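Local coordinates for protein 3-carboxy-cis,cis-muconate cycloisomerase (Acinetobacter calcoaceticus, PDB 1Q5N) that is a cycloisomerase of the largely helical fumarase/aspartase-type lyase superfamily, assembled from four chains, at residues Y147-M152 / N437-I442; L260-Q263 / V269-P272; T264-V269 / H360-C365; A374-L379 / L386-V391; Q403-D408 / E427-E432. One frame throughout, in Å; residues are numbered along the deposited sequence.

Interaction 1 (Y147-M152 / N437-I442); sequences YRHQVM and NIQDQI
R148 and Q439 grip each other between a type I beta turn, Y147 to Q150, and the start of helix 438-447. The turn links the end of helix 110-146 to strand 151-156 in the lyase fold, so the contact ties the body of the chain to its C-terminal helix.

Two hydrogen bonds run between the same two residues, using both ends of the Q439 amide. Its NE2 donates a hydrogen bond to R148 O at 2.9 Å; the acceptor lies in the amide plane, yet the donor stands 42° above the carbonyl plane of R148. In return R148 NH1 donates to Q439 OE1 at 2.7 Å, a bond that lies near both planes although guanidinium and amide are turned 37° against each other. The pair of bonds holds the amide in one orientation. R148 NH2 adds a salt bridge to D443, one turn further along the same helix, and R148 O is also taken up by T165 OG1.

Van der Waals packing comes from I442. Its CG2 covers one face of the guanidinium, 3.9 Å from R148 CZ, while its CD1 touches R148 CB at 3.7 Å. The arginine reaches this place because CG sits between backbone N and carbonyl carbon (chi1 59°) and the chain bends again at chi2 and chi3. Facing another way, the Q441 amide binds T229 and G201 of the second subunit.

At the exposed margin, H149 meets the same glutamine obliquely, with H149 CD2 3.8 Å from Q439 NE2.

Interaction 2 (L260-Q263 / V269-P272); sequences LMMQ and VFEP
The backbones of M261 and M262 run close beside V269 and F270, with M261 CA 5.5 Å from V269 CA and M262 CA 5.6 Å from F270 CA, where the end of helix 235-261 meets a short strand across the loop 264-268. M262 supplies much of the contact. Its CG lies over the backbone, 3.0 Å from V269 O, and also reaches the F270 ring obliquely, 3.8 Å from F270 CD2. Its sulfur accepts a weak hydrogen bond from the backbone, E271 N to M262 SD at 3.6 Å. The same sulfur packs against E271 CG, with the two side chains crossing at about a right angle. M261 turns to V269 instead, its CE against V269 CG2 at 3.3 Å, tighter than a usual carbon contact. The carboxylate of E271 has its partners outside the two segments: W258 NE1 and the backbone N of A291 and A292. Apart from F270, which is partly exposed, the contact is buried: F270 pairs through its backbone with E353 in the two-stranded antiparallel sheet of 269-270 and 353-354, V348 of helix 323-351 packs on E271, and Q159 of the third subunit binds M262 O.

Interaction 3 (T264-V269 / H360-C365); sequences TEIAEV and HQNIEC
N362 reaches from helix 356-364 into the loop that joins helix 235-261 to strand 269-270, and its amide nitrogen does nearly all the work in this largely helical type of lyase fold.

Two hydrogen bonds leave N362 ND2. One goes to the backbone, N362 ND2 to I266 O at 3.0 Å. The other goes to a side chain, N362 ND2 to E268 OE2, also 3.0 Å and almost straight at 175°. Both acceptors lie within 2° of the amide plane, as expected when each N-H is pointed at its own partner. E268 OE2 is met on its anti side, 33° out of the carboxylate plane, the two side chains approaching from opposite directions. The extended chain of E268 beyond CG carries its carboxylate out to the helix. N358 ND2 of the same helix as N362 binds A267 O, so the helix holds this loop at a second carbonyl.

Van der Waals contact is slight: E268 CG lies 3.3 Å from N362 ND2, and I266 CG2 comes to 3.9 Å from the same nitrogen, the isoleucine and asparagine side chains crossing at about a right angle.

Ionic partners sit around the hydrogen bonds. E268 OE2 also forms a salt bridge with R155 of the neighbouring strand, and E265 is paired with R155 of the third subunit.

One neutral amide thus joins a main-chain carbonyl to a buried carboxylate; the charge of that carboxylate is probably balanced by R155, and N362 probably helps to orient it.

Interaction 4 (A374-L379 / L386-V391); sequences AVMMAL and LNAHHV
A388 fills the tight part of this contact, with its methyl pointing at the facing helix: A388 CB is 3.6 Å from M376 O and 3.8 Å from L379 CB. A small residue allows the backbones to come together, and M376 CA lies only 5.4 Å from A388 CA. M376 packs beside it. Its CG is placed anti to the backbone N (chi1 -156°), 3.7 Å from both the N and the CA of H389, so the methionine touches the backbone of the second helix with its CG, which also comes near the alanine methyl. The segments are consecutive helices, 372-383 and 385-402, joined by a very short connection into a helical hairpin of the C-terminal region; their axes approach to 8.5 Å with an angle of 144° between directions, antiparallel but well splayed. On the loose side H389 is exposed. Its CB is 4.3 Å from M376 SD, and beyond that its ring leads away from the first helix. V391 points toward helix 372-383 yet stays 5.9 Å from the segment 374-379. The buried flank of the first helix is covered by other elements: V375 meets I428 and F429, and F420 packs on L379.

Interaction 5 (Q403-D408 / E427-E432); sequences QKHLKD and EIFKPE
K407 crosses one face of the F429 ring obliquely: its CB stands 3.8 Å from the ring centroid, just 7° off the normal, a CH-pi contact over the face. CG and CD of the lysine continue across the ring, K407 CG reaching F429 CD1 at 3.9 Å. With CG anti to the backbone N (chi1 -170°), the chain is carried along the ring before chi3 bends its end away, where K407 NZ forms a salt bridge with D426. H405 approaches differently. Its ring and that of F429 have centroids 5.9 Å apart and planes at 56°, an oblique pair in which H405 CE1 is 3.9 Å from F429 CD2. That imidazole is fixed by its own capping bond: as N-cap of helix 406-410, H405 accepts from K407 N through ND1, in the plane of its ring, at 2.9 Å. The L406 and F429 side chains cross at about a right angle, L406 CG 4.1 Å from F429 CZ. A Schellman motif at Q403 ends helix 385-402 just before this cap. F429, directly after helix 422-428, is thus packed between the start of helix 406-410 and V375 of helix 372-383, while L406 reaches back to A395, C396 and A399 of helix 385-402.

Interactions 2, 3 and 4 are mostly buried, whereas 1 and 5 are partly buried; both 1 and 4 have an exposed histidine at the margin. Chemistry does not simply follow burial: interactions 1 and 3 rest on side-chain amides, 2 on methionines, 4 on close helix packing, and 5 on an aromatic ring under a lysine. Interactions 2 and 3 share V269 and touch the third subunit; interactions 1, 2 and 4 touch the second. M152 of interaction 1 packs on M261 and E268, and V151 on I363 and P431, linking 1 with 2, 3 and 5. Interactions 4 and 5 meet through V375 and F429, with centres about 14 Å apart.

Interaction 1 (Y147-M152 / N437-I442)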
# COMPACT_ATOMS: atom_id res chain seq x y z
N TYR A 147 30.63 -22.59 -7.49
CA TYR A 147 30.85 -21.60 -8.55
C TYR A 147 31.58 -20.36 -8.11
O TYR A 147 31.47 -19.31 -8.75
CB TYR A 147 29.49 -21.18 -9.13
CG TYR A 147 28.72 -22.31 -9.76
CD1 TYR A 147 29.12 -22.84 -11.00
CD2 TYR A 147 27.61 -22.86 -9.14
CE1 TYR A 147 28.41 -23.90 -11.61
CE2 TYR A 147 26.89 -23.93 -9.75
CZ TYR A 147 27.30 -24.43 -10.98
OH TYR A 147 26.63 -25.46 -11.57
N ARG A 148 32.33 -20.45 -7.02
CA ARG A 148 33.02 -19.26 -6.56
C ARG A 148 34.02 -18.71 -7.59
O ARG A 148 34.42 -17.55 -7.51
CB ARG A 148 33.71 -19.54 -5.22
CG ARG A 148 34.75 -20.69 -5.19
CD ARG A 148 35.90 -20.22 -4.31
NE ARG A 148 35.68 -20.57 -2.93
CZ ARG A 148 35.96 -19.81 -1.86
NH1 ARG A 148 36.50 -18.59 -1.93
NH2 ARG A 148 35.74 -20.34 -0.67
N HIS A 149 34.42 -19.54 -8.54
CA HIS A 149 35.37 -19.13 -9.57
C HIS A 149 34.72 -18.97 -10.95
O HIS A 149 35.42 -18.69 -11.93
CB HIS A 149 36.56 -20.14 -9.69
CG HIS A 149 37.42 -20.20 -8.46
ND1 HIS A 149 37.57 -21.34 -7.70
CD2 HIS A 149 38.08 -19.20 -7.80
CE1 HIS A 149 38.27 -21.05 -6.61
NE2 HIS A 149 38.58 -19.76 -6.64
N GLN A 150 33.40 -19.16 -11.05
CA GLN A 150 32.75 -19.01 -12.33
C GLN A 150 32.60 -17.50 -12.62
O GLN A 150 31.68 -16.82 -12.09
CB GLN A 150 31.39 -19.67 -12.30
CG GLN A 150 30.62 -19.44 -13.56
CD GLN A 150 31.42 -19.91 -14.80
OE1 GLN A 150 31.71 -21.11 -14.94
NE2 GLN A 150 31.80 -18.95 -15.70
N VAL A 151 33.50 -16.96 -13.45
CA VAL A 151 33.45 -15.55 -13.82
C VAL A 151 32.23 -15.16 -14.71
O VAL A 151 31.80 -15.93 -15.57
CB VAL A 151 34.76 -15.16 -14.55
CG1 VAL A 151 34.65 -13.75 -15.03
CG2 VAL A 151 35.95 -15.24 -13.58
N MET A 152 31.68 -13.97 -14.48
CA MET A 152 30.53 -13.48 -15.28
C MET A 152 30.48 -11.97 -15.11
O MET A 152 31.19 -11.43 -14.26
CB MET A 152 29.22 -14.09 -14.80
CG MET A 152 28.93 -13.68 -13.36
SD MET A 152 27.34 -14.28 -12.76
CE MET A 152 26.22 -13.11 -13.69
N ASN A 437 38.48 -8.28 -3.75
CA ASN A 437 38.42 -9.21 -2.64
C ASN A 437 37.18 -10.09 -2.66
O ASN A 437 36.68 -10.47 -1.60
CB ASN A 437 38.51 -8.46 -1.30
CG ASN A 437 37.16 -7.87 -0.86
OD1 ASN A 437 36.30 -7.53 -1.70
ND2 ASN A 437 36.98 -7.72 0.44
N ILE A 438 36.70 -10.47 -3.84
CA ILE A 438 35.52 -11.34 -3.88
C ILE A 438 35.68 -12.69 -3.15
O ILE A 438 34.74 -13.19 -2.56
CB ILE A 438 35.06 -11.59 -5.35
CG1 ILE A 438 34.23 -10.40 -5.83
CG2 ILE A 438 34.27 -12.85 -5.45
CD1 ILE A 438 33.78 -10.56 -7.24
N GLN A 439 36.88 -13.29 -3.20
CA GLN A 439 37.11 -14.58 -2.54
C GLN A 439 37.09 -14.42 -1.03
O GLN A 439 36.58 -15.30 -0.34
CB GLN A 439 38.42 -15.23 -3.06
CG GLN A 439 38.34 -15.51 -4.60
CD GLN A 439 37.09 -16.29 -4.97
OE1 GLN A 439 36.62 -17.10 -4.19
NE2 GLN A 439 36.56 -16.07 -6.17
N ASP A 440 37.61 -13.30 -0.52
CA ASP A 440 37.55 -13.04 0.92
C ASP A 440 36.07 -12.95 1.34
O ASP A 440 35.66 -13.48 2.41
CB ASP A 440 38.22 -11.70 1.32
CG ASP A 440 39.75 -11.71 1.20
OD1 ASP A 440 40.33 -12.80 0.98
OD2 ASP A 440 40.36 -10.62 1.32
N GLN A 441 35.24 -12.27 0.51
CA GLN A 441 33.81 -12.12 0.85
C GLN A 441 33.12 -13.47 0.83
O GLN A 441 32.34 -13.77 1.75
CB GLN A 441 33.10 -11.14 -0.09
CG GLN A 441 33.51 -9.66 0.12
CD GLN A 441 32.80 -8.73 -0.87
OE1 GLN A 441 31.56 -8.71 -0.95
NE2 GLN A 441 33.58 -7.97 -1.64
N ILE A 442 33.41 -14.29 -0.18
CA ILE A 442 32.77 -15.59 -0.20
C ILE A 442 33.23 -16.41 1.04
O ILE A 442 32.41 -17.09 1.67
CB ILE A 442 33.08 -16.34 -1.52
CG1 ILE A 442 32.46 -15.55 -2.69
CG2 ILE A 442 32.60 -17.81 -1.41
CD1 ILE A 442 32.64 -16.18 -4.09

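Interaction 2 (L260-Q263 / V269-P272)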
# COMPACT_ATOMS: atom_id res chain seq x y z
N LEU A 260 16.35 -12.41 -15.37
CA LEU A 260 17.08 -11.51 -16.28
C LEU A 260 18.22 -12.34 -16.93
O LEU A 260 18.58 -12.14 -18.11
CB LEU A 260 17.70 -10.32 -15.53
CG LEU A 260 16.75 -9.17 -15.18
CD1 LEU A 260 17.53 -8.12 -14.39
CD2 LEU A 260 16.16 -8.55 -16.46
N MET A 261 18.78 -13.27 -16.16
CA MET A 261 19.87 -14.09 -16.69
C MET A 261 19.35 -15.15 -17.67
O MET A 261 20.14 -15.78 -18.36
CB MET A 261 20.67 -14.73 -15.53
CG MET A 261 21.45 -13.70 -14.72
SD MET A 261 22.23 -14.39 -13.18
CE MET A 261 23.46 -15.17 -13.88
N MET A 262 18.04 -15.33 -17.73
CA MET A 262 17.43 -16.26 -18.64
C MET A 262 16.99 -15.57 -19.93
O MET A 262 16.46 -16.26 -20.82
CB MET A 262 16.18 -16.90 -18.03
CG MET A 262 16.38 -18.22 -17.41
SD MET A 262 14.89 -18.87 -16.61
CE MET A 262 14.10 -19.75 -17.96
N GLN A 263 17.14 -14.25 -20.04
CA GLN A 263 16.71 -13.60 -21.32
C GLN A 263 17.46 -14.31 -22.48
O GLN A 263 18.63 -14.69 -22.34
CB GLN A 263 17.04 -12.10 -21.35
CG GLN A 263 16.24 -11.30 -20.34
CD GLN A 263 16.77 -9.88 -20.21
OE1 GLN A 263 16.30 -8.99 -20.90
NE2 GLN A 263 17.78 -9.67 -19.34
N VAL A 269 21.92 -18.48 -17.01
CA VAL A 269 21.42 -19.34 -15.96
C VAL A 269 19.99 -19.65 -16.30
O VAL A 269 19.29 -18.78 -16.82
CB VAL A 269 21.45 -18.62 -14.60
CG1 VAL A 269 20.74 -19.44 -13.62
CG2 VAL A 269 22.89 -18.38 -14.11
N PHE A 270 19.56 -20.87 -16.02
CA PHE A 270 18.19 -21.29 -16.32
C PHE A 270 17.50 -22.00 -15.18
O PHE A 270 18.12 -22.71 -14.39
CB PHE A 270 18.13 -22.22 -17.50
CG PHE A 270 18.55 -21.59 -18.77
CD1 PHE A 270 19.91 -21.49 -19.10
CD2 PHE A 270 17.60 -21.08 -19.65
CE1 PHE A 270 20.32 -20.87 -20.28
CE2 PHE A 270 18.00 -20.46 -20.83
CZ PHE A 270 19.36 -20.36 -21.14
N GLU A 271 16.19 -21.84 -15.15
CA GLU A 271 15.38 -22.52 -14.18
C GLU A 271 15.39 -23.99 -14.58
O GLU A 271 15.51 -24.30 -15.73
CB GLU A 271 13.94 -22.02 -14.24
CG GLU A 271 13.66 -20.79 -13.43
CD GLU A 271 12.18 -20.39 -13.40
OE1 GLU A 271 11.28 -21.25 -13.68
OE2 GLU A 271 11.90 -19.21 -13.08
N PRO A 272 15.27 -24.90 -13.60
CA PRO A 272 15.25 -26.33 -13.97
C PRO A 272 13.99 -26.57 -14.80
O PRO A 272 12.95 -25.94 -14.61
CB PRO A 272 15.23 -27.06 -12.61
CG PRO A 272 14.68 -25.95 -11.61
CD PRO A 272 15.29 -24.70 -12.13

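Interaction 3 (T264-V269 / H360-C365)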
# COMPACT_ATOMS: atom_id res chain seq x y z
N THR A 264 16.77 -14.49 -23.60
CA THR A 264 17.36 -15.16 -24.73
C THR A 264 18.76 -14.65 -25.11
O THR A 264 19.66 -15.43 -25.44
CB THR A 264 16.43 -15.02 -25.98
OG1 THR A 264 15.09 -15.39 -25.61
CG2 THR A 264 16.92 -15.95 -27.14
N GLU A 265 18.96 -13.34 -25.06
CA GLU A 265 20.23 -12.77 -25.46
C GLU A 265 21.32 -12.88 -24.39
O GLU A 265 22.47 -12.54 -24.65
CB GLU A 265 20.06 -11.27 -25.87
CG GLU A 265 18.93 -10.96 -26.91
CD GLU A 265 17.48 -10.94 -26.36
OE1 GLU A 265 17.25 -11.42 -25.23
OE2 GLU A 265 16.56 -10.47 -27.08
N ILE A 266 20.98 -13.29 -23.17
CA ILE A 266 21.99 -13.40 -22.11
C ILE A 266 22.19 -14.89 -21.80
O ILE A 266 23.33 -15.37 -21.83
CB ILE A 266 21.53 -12.58 -20.90
CG1 ILE A 266 21.46 -11.09 -21.38
CG2 ILE A 266 22.43 -12.89 -19.64
CD1 ILE A 266 21.01 -10.13 -20.36
N ALA A 267 21.10 -15.60 -21.49
CA ALA A 267 21.13 -17.04 -21.33
C ALA A 267 22.26 -17.59 -20.50
O ALA A 267 22.92 -18.53 -20.94
CB ALA A 267 21.17 -17.68 -22.73
N GLU A 268 22.49 -17.05 -19.31
CA GLU A 268 23.59 -17.48 -18.47
C GLU A 268 23.20 -18.50 -17.39
O GLU A 268 24.02 -19.29 -16.93
CB GLU A 268 24.24 -16.26 -17.82
CG GLU A 268 24.85 -15.26 -18.80
CD GLU A 268 25.39 -14.03 -18.09
OE1 GLU A 268 24.90 -13.70 -16.98
OE2 GLU A 268 26.29 -13.38 -18.63
N VAL A 269 21.92 -18.48 -17.01
CA VAL A 269 21.42 -19.34 -15.96
C VAL A 269 19.99 -19.65 -16.30
O VAL A 269 19.29 -18.78 -16.82
CB VAL A 269 21.45 -18.62 -14.60
CG1 VAL A 269 20.74 -19.44 -13.62
CG2 VAL A 269 22.89 -18.38 -14.11
N HIS A 360 30.92 -16.57 -20.57
CA HIS A 360 32.21 -16.19 -21.15
C HIS A 360 31.97 -15.26 -22.33
O HIS A 360 32.61 -14.22 -22.44
CB HIS A 360 33.00 -17.43 -21.61
CG HIS A 360 34.18 -17.08 -22.47
ND1 HIS A 360 35.35 -16.55 -21.94
CD2 HIS A 360 34.32 -17.00 -23.82
CE1 HIS A 360 36.14 -16.16 -22.92
NE2 HIS A 360 35.54 -16.42 -24.07
N GLN A 361 31.05 -15.65 -23.21
CA GLN A 361 30.67 -14.82 -24.33
C GLN A 361 30.16 -13.43 -23.98
O GLN A 361 30.47 -12.50 -24.67
CB GLN A 361 29.57 -15.45 -25.13
CG GLN A 361 30.07 -16.48 -26.04
CD GLN A 361 29.29 -16.48 -27.35
OE1 GLN A 361 28.17 -15.93 -27.42
NE2 GLN A 361 29.88 -17.11 -28.40
N ASN A 362 29.35 -13.28 -22.93
CA ASN A 362 28.84 -11.97 -22.68
C ASN A 362 29.95 -11.09 -22.14
O ASN A 362 29.90 -9.86 -22.28
CB ASN A 362 27.61 -12.04 -21.76
CG ASN A 362 26.51 -12.87 -22.39
OD1 ASN A 362 26.39 -12.89 -23.64
ND2 ASN A 362 25.71 -13.59 -21.56
N ILE A 363 30.97 -11.71 -21.53
CA ILE A 363 32.11 -10.92 -21.06
C ILE A 363 32.84 -10.31 -22.30
O ILE A 363 33.43 -9.21 -22.22
CB ILE A 363 33.11 -11.79 -20.27
CG1 ILE A 363 32.56 -12.12 -18.87
CG2 ILE A 363 34.47 -11.10 -20.13
CD1 ILE A 363 33.36 -13.27 -18.20
N GLU A 364 32.80 -10.99 -23.45
CA GLU A 364 33.50 -10.45 -24.63
C GLU A 364 32.71 -9.40 -25.39
O GLU A 364 33.23 -8.75 -26.28
CB GLU A 364 33.95 -11.59 -25.56
CG GLU A 364 35.32 -12.16 -25.11
CD GLU A 364 36.41 -11.06 -25.07
OE1 GLU A 364 36.55 -10.39 -26.12
OE2 GLU A 364 37.11 -10.83 -24.03
N CYS A 365 31.47 -9.20 -24.99
CA CYS A 365 30.57 -8.25 -25.61
C CYS A 365 31.13 -6.83 -25.91
O CYS A 365 30.91 -6.28 -27.00
CB CYS A 365 29.33 -8.17 -24.70
SG CYS A 365 27.98 -7.41 -25.44

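Interaction 4 (A374-L379 / L386-V391)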
# COMPACT_ATOMS: atom_id res chain seq x y z
N ALA A 374 41.21 -1.90 -15.32
CA ALA A 374 42.20 -2.88 -14.91
C ALA A 374 43.55 -2.51 -15.64
O ALA A 374 44.61 -2.50 -15.00
CB ALA A 374 41.74 -4.31 -15.32
N VAL A 375 43.50 -2.20 -16.94
CA VAL A 375 44.72 -1.83 -17.67
C VAL A 375 45.37 -0.56 -17.08
O VAL A 375 46.59 -0.43 -16.97
CB VAL A 375 44.44 -1.56 -19.18
CG1 VAL A 375 45.72 -1.11 -19.88
CG2 VAL A 375 43.87 -2.82 -19.83
N MET A 376 44.52 0.37 -16.70
CA MET A 376 44.97 1.60 -16.12
C MET A 376 45.68 1.38 -14.75
O MET A 376 46.68 2.05 -14.46
CB MET A 376 43.77 2.51 -16.00
CG MET A 376 44.12 3.95 -15.96
SD MET A 376 43.28 4.58 -14.55
CE MET A 376 44.57 4.20 -13.25
N MET A 377 45.16 0.46 -13.92
CA MET A 377 45.78 0.14 -12.61
C MET A 377 47.15 -0.54 -12.80
O MET A 377 48.08 -0.28 -12.04
CB MET A 377 44.90 -0.81 -11.79
CG MET A 377 43.58 -0.25 -11.35
SD MET A 377 43.77 1.07 -10.16
CE MET A 377 43.19 2.47 -11.09
N ALA A 378 47.26 -1.43 -13.78
CA ALA A 378 48.52 -2.11 -14.07
C ALA A 378 49.59 -1.13 -14.54
O ALA A 378 50.77 -1.33 -14.27
CB ALA A 378 48.32 -3.17 -15.14
N LEU A 379 49.17 -0.07 -15.25
CA LEU A 379 50.09 0.95 -15.77
C LEU A 379 50.47 2.05 -14.80
O LEU A 379 51.54 2.63 -14.94
CB LEU A 379 49.52 1.63 -17.02
CG LEU A 379 49.80 1.02 -18.39
CD1 LEU A 379 51.21 1.33 -18.86
CD2 LEU A 379 49.63 -0.47 -18.29
N LEU A 386 47.89 9.71 -13.81
CA LEU A 386 47.46 10.69 -14.83
C LEU A 386 47.83 10.17 -16.20
O LEU A 386 47.03 10.12 -17.12
CB LEU A 386 48.18 12.03 -14.61
CG LEU A 386 48.94 12.03 -13.27
CD1 LEU A 386 50.21 12.91 -13.33
CD2 LEU A 386 47.95 12.46 -12.16
N ASN A 387 49.09 9.81 -16.31
CA ASN A 387 49.63 9.30 -17.53
C ASN A 387 48.98 7.99 -17.98
O ASN A 387 48.76 7.78 -19.18
CB ASN A 387 51.12 9.09 -17.35
CG ASN A 387 51.90 9.84 -18.36
OD1 ASN A 387 51.96 11.08 -18.32
ND2 ASN A 387 52.48 9.11 -19.32
N ALA A 388 48.71 7.12 -17.02
CA ALA A 388 48.06 5.85 -17.28
C ALA A 388 46.65 6.14 -17.79
O ALA A 388 46.22 5.61 -18.80
CB ALA A 388 48.03 4.99 -16.02
N HIS A 389 45.92 6.98 -17.08
CA HIS A 389 44.57 7.31 -17.52
C HIS A 389 44.57 7.86 -18.94
O HIS A 389 43.69 7.53 -19.73
CB HIS A 389 43.92 8.35 -16.60
CG HIS A 389 42.56 8.77 -17.07
ND1 HIS A 389 41.41 8.08 -16.74
CD2 HIS A 389 42.18 9.74 -17.94
CE1 HIS A 389 40.38 8.60 -17.40
NE2 HIS A 389 40.82 9.61 -18.13
N HIS A 390 45.54 8.69 -19.26
CA HIS A 390 45.53 9.27 -20.58
C HIS A 390 45.85 8.32 -21.70
O HIS A 390 45.31 8.43 -22.80
CB HIS A 390 46.44 10.50 -20.67
CG HIS A 390 46.30 11.23 -21.97
ND1 HIS A 390 45.18 12.00 -22.27
CD2 HIS A 390 47.04 11.18 -23.10
CE1 HIS A 390 45.25 12.37 -23.54
NE2 HIS A 390 46.36 11.89 -24.07
N VAL A 391 46.74 7.37 -21.48
CA VAL A 391 47.03 6.43 -22.54
C VAL A 391 45.83 5.46 -22.81
O VAL A 391 45.53 5.10 -23.97
CB VAL A 391 48.29 5.67 -22.18
CG1 VAL A 391 48.47 4.44 -23.07
CG2 VAL A 391 49.48 6.62 -22.34

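Interaction 5 (Q403-D408 / E427-E432)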
# COMPACT_ATOMS: atom_id res chain seq x y z
N GLN A 403 37.00 -0.36 -34.37
CA GLN A 403 36.18 -1.52 -34.01
C GLN A 403 37.09 -2.74 -33.77
O GLN A 403 36.88 -3.79 -34.35
CB GLN A 403 35.09 -1.83 -35.08
CG GLN A 403 34.04 -0.67 -35.22
CD GLN A 403 32.64 -1.12 -35.72
OE1 GLN A 403 31.81 -1.62 -34.93
NE2 GLN A 403 32.38 -0.96 -37.03
N LYS A 404 38.11 -2.59 -32.93
CA LYS A 404 39.03 -3.67 -32.62
C LYS A 404 38.93 -3.90 -31.14
O LYS A 404 38.43 -3.04 -30.43
CB LYS A 404 40.49 -3.28 -32.90
CG LYS A 404 40.87 -3.13 -34.35
CD LYS A 404 41.84 -4.24 -34.74
CE LYS A 404 42.40 -4.05 -36.15
NZ LYS A 404 41.37 -4.40 -37.23
N HIS A 405 39.44 -5.04 -30.68
CA HIS A 405 39.46 -5.33 -29.25
C HIS A 405 40.47 -4.35 -28.61
O HIS A 405 41.53 -4.04 -29.17
CB HIS A 405 39.90 -6.79 -29.05
CG HIS A 405 39.70 -7.31 -27.65
ND1 HIS A 405 40.52 -6.94 -26.59
CD2 HIS A 405 38.79 -8.17 -27.14
CE1 HIS A 405 40.10 -7.55 -25.49
NE2 HIS A 405 39.05 -8.30 -25.79
N LEU A 406 40.14 -3.85 -27.43
CA LEU A 406 41.05 -2.94 -26.76
C LEU A 406 42.45 -3.56 -26.58
O LEU A 406 43.44 -2.83 -26.56
CB LEU A 406 40.49 -2.51 -25.38
CG LEU A 406 41.34 -1.49 -24.61
CD1 LEU A 406 41.42 -0.12 -25.35
CD2 LEU A 406 40.75 -1.32 -23.25
N LYS A 407 42.55 -4.89 -26.43
CA LYS A 407 43.87 -5.51 -26.24
C LYS A 407 44.73 -5.27 -27.50
O LYS A 407 45.89 -4.91 -27.41
CB LYS A 407 43.78 -7.03 -25.92
CG LYS A 407 45.14 -7.64 -25.48
CD LYS A 407 45.04 -9.09 -24.94
CE LYS A 407 45.03 -10.17 -26.03
NZ LYS A 407 44.64 -11.51 -25.46
N ASP A 408 44.14 -5.45 -28.68
CA ASP A 408 44.85 -5.22 -29.93
C ASP A 408 45.40 -3.82 -30.01
O ASP A 408 46.53 -3.65 -30.47
CB ASP A 408 43.93 -5.48 -31.11
CG ASP A 408 43.44 -6.92 -31.14
OD1 ASP A 408 44.14 -7.79 -30.51
OD2 ASP A 408 42.38 -7.17 -31.79
N GLU A 427 47.58 -11.46 -19.38
CA GLU A 427 47.16 -11.68 -18.00
C GLU A 427 46.36 -10.49 -17.48
O GLU A 427 45.36 -10.65 -16.80
CB GLU A 427 48.36 -11.94 -17.09
CG GLU A 427 48.99 -13.32 -17.30
CD GLU A 427 48.06 -14.48 -16.90
OE1 GLU A 427 47.14 -14.87 -17.68
OE2 GLU A 427 48.25 -15.01 -15.78
N ILE A 428 46.83 -9.29 -17.80
CA ILE A 428 46.15 -8.09 -17.40
C ILE A 428 44.71 -8.06 -17.99
O ILE A 428 43.79 -7.61 -17.35
CB ILE A 428 47.00 -6.87 -17.82
CG1 ILE A 428 48.04 -6.63 -16.72
CG2 ILE A 428 46.14 -5.61 -18.00
CD1 ILE A 428 49.36 -6.06 -17.24
N PHE A 429 44.51 -8.62 -19.17
CA PHE A 429 43.19 -8.64 -19.78
C PHE A 429 42.24 -9.79 -19.39
O PHE A 429 41.13 -9.85 -19.92
CB PHE A 429 43.29 -8.57 -21.32
CG PHE A 429 43.35 -7.16 -21.85
CD1 PHE A 429 44.54 -6.43 -21.81
CD2 PHE A 429 42.19 -6.54 -22.36
CE1 PHE A 429 44.58 -5.10 -22.25
CE2 PHE A 429 42.21 -5.22 -22.81
CZ PHE A 429 43.40 -4.49 -22.76
N LYS A 430 42.66 -10.70 -18.51
CA LYS A 430 41.79 -11.80 -18.09
C LYS A 430 40.85 -11.30 -17.00
O LYS A 430 41.29 -10.71 -16.02
CB LYS A 430 42.60 -12.99 -17.56
CG LYS A 430 43.60 -13.53 -18.58
CD LYS A 430 44.09 -14.97 -18.34
CE LYS A 430 44.86 -15.45 -19.61
NZ LYS A 430 44.91 -16.94 -19.86
N PRO A 431 39.54 -11.55 -17.16
CA PRO A 431 38.47 -11.14 -16.22
C PRO A 431 38.81 -11.53 -14.78
O PRO A 431 38.59 -10.75 -13.85
CB PRO A 431 37.24 -11.89 -16.71
CG PRO A 431 37.50 -12.11 -18.17
CD PRO A 431 39.01 -12.37 -18.27
N GLU A 432 39.38 -12.73 -14.62
CA GLU A 432 39.81 -13.28 -13.32
C GLU A 432 40.86 -12.43 -12.64
O GLU A 432 41.04 -12.52 -11.44
CB GLU A 432 40.47 -14.65 -13.46
CG GLU A 432 39.60 -15.69 -14.08
CD GLU A 432 39.81 -15.84 -15.58
OE1 GLU A 432 40.00 -14.82 -16.29
OE2 GLU A 432 39.77 -17.01 -16.03